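Local coordinates for protein haloacid delahogenase-like family hydrolase (Xanthomonas campestris pv. campestris, PDB 2PKE) that is probably a magnesium-dependent phosphatase of the haloacid dehalogenase superfamily, forming a two-chain assembly, at residues 72-83 with 96-107. Sequence-based numbering, arbitrary orientation.
Sequences AKGMTLSMIETA and IQRIVEIGRATL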
ATOM      1  N   ALA A  72       5.555  -6.006  -7.941  1.00 21.28           N
ATOM      2  CA  ALA A  72       5.589  -7.370  -8.542  1.00 22.08           C
ATOM      3  C   ALA A  72       4.233  -7.947  -8.899  1.00 20.82           C
ATOM      4  O   ALA A  72       4.108  -8.733  -9.823  1.00 22.58           O
ATOM      5  CB  ALA A  72       6.300  -8.322  -7.591  1.00 18.94           C
ATOM      6  N   LYS A  73       3.196  -7.599  -8.161  1.00 21.58           N
ATOM      7  CA  LYS A  73       1.878  -8.151  -8.454  1.00 24.86           C
ATOM      8  C   LYS A  73       1.336  -7.704  -9.816  1.00 24.74           C
ATOM      9  O   LYS A  73       0.870  -8.537 -10.620  1.00 25.24           O
ATOM     10  CB  LYS A  73       0.922  -7.842  -7.300  1.00 25.40           C
ATOM     11  CG  LYS A  73       0.049  -9.014  -6.929  1.00 34.46           C
ATOM     12  CD  LYS A  73      -0.173  -9.161  -5.434  1.00 33.72           C
ATOM     13  CE  LYS A  73      -0.590  -7.913  -4.757  1.00 35.90           C
ATOM     14  NZ  LYS A  73      -0.820  -8.265  -3.330  1.00 35.94           N
ATOM     15  N   GLY A  74       1.436  -6.411 -10.094  1.00 24.31           N
ATOM     16  CA  GLY A  74       1.050  -5.857 -11.382  1.00 25.39           C
ATOM     17  C   GLY A  74       1.978  -6.345 -12.467  1.00 22.31           C
ATOM     18  O   GLY A  74       1.552  -6.585 -13.588  1.00 22.46           O
HETATM   19  N   MSE A  75       3.252  -6.497 -12.130  1.00 24.35           N
HETATM   20  CA  MSE A  75       4.234  -7.022 -13.075  1.00 22.92           C
HETATM   21  C   MSE A  75       3.786  -8.404 -13.610  1.00 23.73           C
HETATM   22  O   MSE A  75       3.867  -8.652 -14.831  1.00 21.17           O
HETATM   23  CB  MSE A  75       5.588  -7.194 -12.400  1.00 24.98           C
HETATM   24  CG  MSE A  75       6.760  -7.603 -13.343  1.00 26.37           C
HETATM   25 SE   MSE A  75       8.121  -8.612 -12.465  0.75 27.50          SE
HETATM   26  CE  MSE A  75       7.216 -10.097 -11.597  1.00 21.09           C
ATOM     27  N   THR A  76       3.353  -9.281 -12.699  1.00 18.14           N
ATOM     28  CA  THR A  76       2.881 -10.628 -13.066  1.00 20.70           C
ATOM     29  C   THR A  76       1.682 -10.643 -13.992  1.00 20.35           C
ATOM     30  O   THR A  76       1.670 -11.370 -14.998  1.00 21.03           O
ATOM     31  CB  THR A  76       2.556 -11.428 -11.856  1.00 19.95           C
ATOM     32  OG1 THR A  76       3.736 -11.466 -11.036  1.00 24.70           O
ATOM     33  CG2 THR A  76       2.155 -12.852 -12.239  1.00 17.61           C
ATOM     34  N   LEU A  77       0.704  -9.812 -13.671  1.00 22.63           N
ATOM     35  CA  LEU A  77      -0.489  -9.648 -14.504  1.00 23.44           C
ATOM     36  C   LEU A  77      -0.160  -9.041 -15.878  1.00 21.49           C
ATOM     37  O   LEU A  77      -0.731  -9.464 -16.893  1.00 24.60           O
ATOM     38  CB  LEU A  77      -1.522  -8.795 -13.792  1.00 17.67           C
ATOM     39  CG  LEU A  77      -2.175  -9.484 -12.597  1.00 24.68           C
ATOM     40  CD1 LEU A  77      -2.858  -8.383 -11.793  1.00 19.32           C
ATOM     41  CD2 LEU A  77      -3.158 -10.653 -12.980  1.00 30.16           C
ATOM     42  N   SER A  78       0.771  -8.095 -15.916  1.00 20.78           N
ATOM     43  CA  SER A  78       1.215  -7.555 -17.217  1.00 19.50           C
ATOM     44  C   SER A  78       1.973  -8.629 -18.034  1.00 19.10           C
ATOM     45  O   SER A  78       1.858  -8.680 -19.236  1.00 21.47           O
ATOM     46  CB  SER A  78       2.059  -6.325 -17.011  1.00 21.46           C
ATOM     47  OG  SER A  78       1.300  -5.258 -16.413  1.00 22.41           O
HETATM   48  N   MSE A  79       2.758  -9.471 -17.372  1.00 18.36           N
HETATM   49  CA  MSE A  79       3.445 -10.584 -18.038  1.00 18.36           C
HETATM   50  C   MSE A  79       2.464 -11.568 -18.588  1.00 16.46           C
HETATM   51  O   MSE A  79       2.710 -12.127 -19.619  1.00 16.72           O
HETATM   52  CB  MSE A  79       4.388 -11.323 -17.092  1.00 18.81           C
HETATM   53  CG  MSE A  79       5.663 -10.564 -16.786  1.00 20.72           C
HETATM   54 SE   MSE A  79       6.817 -11.628 -15.656  0.75 19.88          SE
HETATM   55  CE  MSE A  79       8.409 -10.565 -16.031  1.00 20.95           C
ATOM     56  N   ILE A  80       1.384 -11.851 -17.880  1.00 15.92           N
ATOM     57  CA  ILE A  80       0.411 -12.849 -18.353  1.00 19.64           C
ATOM     58  C   ILE A  80      -0.198 -12.295 -19.653  1.00 22.07           C
ATOM     59  O   ILE A  80      -0.266 -12.978 -20.713  1.00 21.65           O
ATOM     60  CB  ILE A  80      -0.689 -13.198 -17.279  1.00 20.72           C
ATOM     61  CG1 ILE A  80      -0.101 -14.096 -16.157  1.00 22.68           C
ATOM     62  CG2 ILE A  80      -1.896 -13.892 -17.952  1.00 18.67           C
ATOM     63  CD1 ILE A  80      -0.814 -14.014 -14.781  1.00 19.24           C
ATOM     64  N   GLU A  81      -0.613 -11.041 -19.563  1.00 20.77           N
ATOM     65  CA  GLU A  81      -1.256 -10.346 -20.669  1.00 23.56           C
ATOM     66  C   GLU A  81      -0.329 -10.272 -21.879  1.00 20.67           C
ATOM     67  O   GLU A  81      -0.729 -10.528 -23.010  1.00 21.99           O
ATOM     68  CB  GLU A  81      -1.687  -8.977 -20.153  1.00 24.85           C
ATOM     69  CG  GLU A  81      -2.792  -8.313 -20.893  1.00 39.40           C
ATOM     70  CD  GLU A  81      -3.572  -7.342 -20.003  1.00 47.89           C
ATOM     71  OE1 GLU A  81      -2.946  -6.484 -19.334  1.00 43.22           O
ATOM     72  OE2 GLU A  81      -4.817  -7.450 -19.971  1.00 50.67           O
ATOM     73  N   THR A  82       0.928  -9.949 -21.638  1.00 21.99           N
ATOM     74  CA  THR A  82       1.935  -9.903 -22.706  1.00 21.08           C
ATOM     75  C   THR A  82       2.178 -11.257 -23.383  1.00 21.00           C
ATOM     76  O   THR A  82       2.315 -11.329 -24.623  1.00 24.14           O
ATOM     77  CB  THR A  82       3.278  -9.435 -22.165  1.00 21.61           C
ATOM     78  OG1 THR A  82       3.137  -8.185 -21.471  1.00 18.74           O
ATOM     79  CG2 THR A  82       4.267  -9.245 -23.292  1.00 16.53           C
ATOM     80  N   ALA A  83       2.273 -12.333 -22.582  1.00 20.90           N
ATOM     81  CA  ALA A  83       2.485 -13.706 -23.127  1.00 17.93           C
ATOM     82  C   ALA A  83       1.341 -14.184 -23.983  1.00 18.93           C
ATOM     83  O   ALA A  83       1.557 -14.840 -25.023  1.00 16.39           O
ATOM     84  CB  ALA A  83       2.732 -14.707 -22.004  1.00 16.28           C
ATOM     85  N   ILE A  96       1.331 -20.336 -18.147  1.00 22.92           N
ATOM     86  CA  ILE A  96       0.788 -19.181 -17.390  1.00 22.98           C
ATOM     87  C   ILE A  96       0.927 -19.393 -15.890  1.00 22.85           C
ATOM     88  O   ILE A  96       1.239 -18.442 -15.180  1.00 20.35           O
ATOM     89  CB  ILE A  96      -0.690 -18.921 -17.724  1.00 23.05           C
ATOM     90  CG1 ILE A  96      -0.811 -18.542 -19.185  1.00 20.43           C
ATOM     91  CG2 ILE A  96      -1.257 -17.782 -16.851  1.00 16.25           C
ATOM     92  CD1 ILE A  96      -0.166 -17.208 -19.481  1.00 30.32           C
ATOM     93  N   GLN A  97       0.686 -20.628 -15.457  0.50 22.75           N
ATOM     94  CA  GLN A  97       0.979 -21.091 -14.112  0.50 22.34           C
ATOM     95  C   GLN A  97       2.403 -20.711 -13.727  0.50 22.08           C
ATOM     96  O   GLN A  97       2.635 -20.119 -12.662  0.50 19.45           O
ATOM     97  CB  GLN A  97       0.812 -22.609 -14.014  0.50 21.13           C
ATOM     98  CG  GLN A  97       1.013 -23.180 -12.610  0.50 21.75           C
ATOM     99  CD  GLN A  97       0.150 -24.388 -12.383  0.50 22.03           C
ATOM    100  OE1 GLN A  97       0.283 -25.397 -13.079  0.50 22.60           O
ATOM    101  NE2 GLN A  97      -0.767 -24.293 -11.424  0.50 26.90           N
ATOM    102  N   ARG A  98       3.335 -21.033 -14.627  1.00 21.28           N
ATOM    103  CA  ARG A  98       4.760 -20.717 -14.457  1.00 21.66           C
ATOM    104  C   ARG A  98       5.061 -19.221 -14.374  1.00 20.24           C
ATOM    105  O   ARG A  98       5.936 -18.797 -13.646  1.00 25.19           O
ATOM    106  CB  ARG A  98       5.597 -21.401 -15.560  1.00 21.58           C
ATOM    107  CG  ARG A  98       5.930 -22.808 -15.216  1.00 22.95           C
ATOM    108  CD  ARG A  98       6.191 -23.688 -16.385  1.00 30.82           C
ATOM    109  NE  ARG A  98       7.021 -23.127 -17.448  1.00 39.67           N
ATOM    110  CZ  ARG A  98       8.311 -23.385 -17.652  1.00 47.91           C
ATOM    111  NH1 ARG A  98       9.006 -24.148 -16.820  1.00 61.33           N
ATOM    112  NH2 ARG A  98       8.926 -22.854 -18.701  1.00 54.59           N
ATOM    113  N   ILE A  99       4.319 -18.409 -15.100  1.00 21.22           N
ATOM    114  CA  ILE A  99       4.435 -16.960 -14.969  1.00 19.59           C
ATOM    115  C   ILE A  99       3.926 -16.525 -13.588  1.00 23.02           C
ATOM    116  O   ILE A  99       4.569 -15.696 -12.920  1.00 20.12           O
ATOM    117  CB  ILE A  99       3.674 -16.249 -16.055  1.00 15.04           C
ATOM    118  CG1 ILE A  99       4.349 -16.511 -17.421  1.00 20.50           C
ATOM    119  CG2 ILE A  99       3.580 -14.736 -15.766  1.00 17.59           C
ATOM    120  CD1 ILE A  99       3.575 -15.996 -18.571  1.00 23.97           C
ATOM    121  N   VAL A 100       2.793 -17.064 -13.137  1.00 22.29           N
ATOM    122  CA  VAL A 100       2.324 -16.719 -11.788  1.00 21.87           C
ATOM    123  C   VAL A 100       3.409 -17.057 -10.751  1.00 23.72           C
ATOM    124  O   VAL A 100       3.611 -16.294  -9.817  1.00 23.94           O
ATOM    125  CB  VAL A 100       0.997 -17.414 -11.407  1.00 21.07           C
ATOM    126  CG1 VAL A 100       0.668 -17.192  -9.883  1.00 24.03           C
ATOM    127  CG2 VAL A 100      -0.143 -16.956 -12.352  1.00 22.62           C
ATOM    128  N   GLU A 101       4.095 -18.185 -10.903  1.00 25.26           N
ATOM    129  CA  GLU A 101       5.173 -18.575  -9.969  1.00 25.18           C
ATOM    130  C   GLU A 101       6.340 -17.624  -9.990  1.00 24.47           C
ATOM    131  O   GLU A 101       6.894 -17.329  -8.944  1.00 25.25           O
ATOM    132  CB  GLU A 101       5.697 -19.976 -10.225  1.00 28.74           C
ATOM    133  CG  GLU A 101       4.648 -21.060 -10.057  1.00 36.67           C
ATOM    134  CD  GLU A 101       4.231 -21.300  -8.610  1.00 50.05           C
ATOM    135  OE1 GLU A 101       4.815 -20.679  -7.686  1.00 50.76           O
ATOM    136  OE2 GLU A 101       3.313 -22.134  -8.413  1.00 57.54           O
ATOM    137  N   ILE A 102       6.717 -17.131 -11.161  1.00 22.32           N
ATOM    138  CA  ILE A 102       7.713 -16.073 -11.235  1.00 24.34           C
ATOM    139  C   ILE A 102       7.314 -14.931 -10.314  1.00 25.10           C
ATOM    140  O   ILE A 102       8.110 -14.382  -9.565  1.00 23.61           O
ATOM    141  CB  ILE A 102       7.867 -15.490 -12.659  1.00 22.40           C
ATOM    142  CG1 ILE A 102       8.349 -16.552 -13.638  1.00 21.94           C
ATOM    143  CG2 ILE A 102       8.898 -14.341 -12.638  1.00 22.60           C
ATOM    144  CD1 ILE A 102       8.457 -16.031 -15.054  1.00 28.26           C
ATOM    145  N   GLY A 103       6.059 -14.551 -10.407  1.00 26.93           N
ATOM    146  CA  GLY A 103       5.574 -13.451  -9.616  1.00 25.17           C
ATOM    147  C   GLY A 103       5.569 -13.776  -8.147  1.00 25.91           C
ATOM    148  O   GLY A 103       5.925 -12.928  -7.340  1.00 22.61           O
ATOM    149  N   ARG A 104       5.132 -14.987  -7.802  1.00 24.20           N
ATOM    150  CA  ARG A 104       5.194 -15.453  -6.431  1.00 26.95           C
ATOM    151  C   ARG A 104       6.606 -15.410  -5.884  1.00 27.81           C
ATOM    152  O   ARG A 104       6.809 -15.019  -4.721  1.00 28.60           O
ATOM    153  CB  ARG A 104       4.616 -16.847  -6.271  1.00 25.82           C
ATOM    154  CG  ARG A 104       4.300 -17.198  -4.805  1.00 38.76           C
ATOM    155  CD  ARG A 104       4.180 -18.674  -4.550  1.00 51.48           C
ATOM    156  NE  ARG A 104       3.467 -19.333  -5.645  1.00 67.74           N
ATOM    157  CZ  ARG A 104       2.149 -19.264  -5.860  1.00 66.39           C
ATOM    158  NH1 ARG A 104       1.347 -18.589  -5.035  1.00 70.15           N
ATOM    159  NH2 ARG A 104       1.624 -19.900  -6.905  1.00 66.23           N
ATOM    160  N   ALA A 105       7.571 -15.823  -6.705  1.00 24.33           N
ATOM    161  CA  ALA A 105       8.952 -15.868  -6.270  1.00 27.90           C
ATOM    162  C   ALA A 105       9.462 -14.464  -6.017  1.00 24.07           C
ATOM    163  O   ALA A 105      10.248 -14.256  -5.091  1.00 26.64           O
ATOM    164  CB  ALA A 105       9.846 -16.588  -7.282  1.00 23.58           C
ATOM    165  N   THR A 106       9.045 -13.513  -6.854  1.00 25.81           N
ATOM    166  CA  THR A 106       9.544 -12.114  -6.787  1.00 24.35           C
ATOM    167  C   THR A 106       8.950 -11.431  -5.561  1.00 25.01           C
ATOM    168  O   THR A 106       9.621 -10.671  -4.839  1.00 24.56           O
ATOM    169  CB  THR A 106       9.236 -11.335  -8.070  1.00 26.59           C
ATOM    170  OG1 THR A 106       9.785 -12.036  -9.204  1.00 23.70           O
ATOM    171  CG2 THR A 106       9.838  -9.955  -7.995  1.00 22.99           C
ATOM    172  N   LEU A 107       7.706 -11.775  -5.279  1.00 23.72           N
ATOM    173  CA  LEU A 107       7.033 -11.255  -4.100  1.00 24.28           C
ATOM    174  C   LEU A 107       7.614 -11.713  -2.779  1.00 28.10           C
ATOM    175  O   LEU A 107       7.319 -11.128  -1.763  1.00 33.87           O
ATOM    176  CB  LEU A 107       5.539 -11.574  -4.152  1.00 23.77           C
ATOM    177  CG  LEU A 107       4.710 -10.676  -5.064  1.00 23.34           C
ATOM    178  CD1 LEU A 107       3.328 -11.309  -5.279  1.00 27.81           C
ATOM    179  CD2 LEU A 107       4.548  -9.242  -4.522  1.00 25.10           C
TER
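I99, on helix 96-107, fits as a knob into the hole formed by T76, M79, I80 and A83 on helix 72-83. Its side chain forks at CB. CG2, anti to the backbone N, lies 3.7 Å from M79 CB and also meets I80 CG1. CG1, at chi1 -68°, carries CD1 onward to A83 CB and the M79 carbonyl oxygen. I80 is shared: its CG1 and CG2 also meet I96, the two side chains crossing nearly at right angles, and its CD1 touches V100 CG2. One turn back, T76 faces G103, where the backbones come nearest; T76 OG1 lies 3.1 Å from G103 CA. This buried hydroxyl donates to A72 O (3.0 Å), a carbonyl that T76 N reaches from the opposite face, while T76 CG2 rests over the I99 carbonyl and V100 CA. L107 closes the far end, its CD2 3.7 Å from A72 CB. M75, whose CE meets G103 and T106, also touches helix 28-42, and V100 packs on F68 of the second subunit. The axes run antiparallel at 163°, 8.9 Å apart at closest approach; the pair probably belongs to the helical cap, inserted after the first core strand, of many haloacid dehalogenase-type hydrolases.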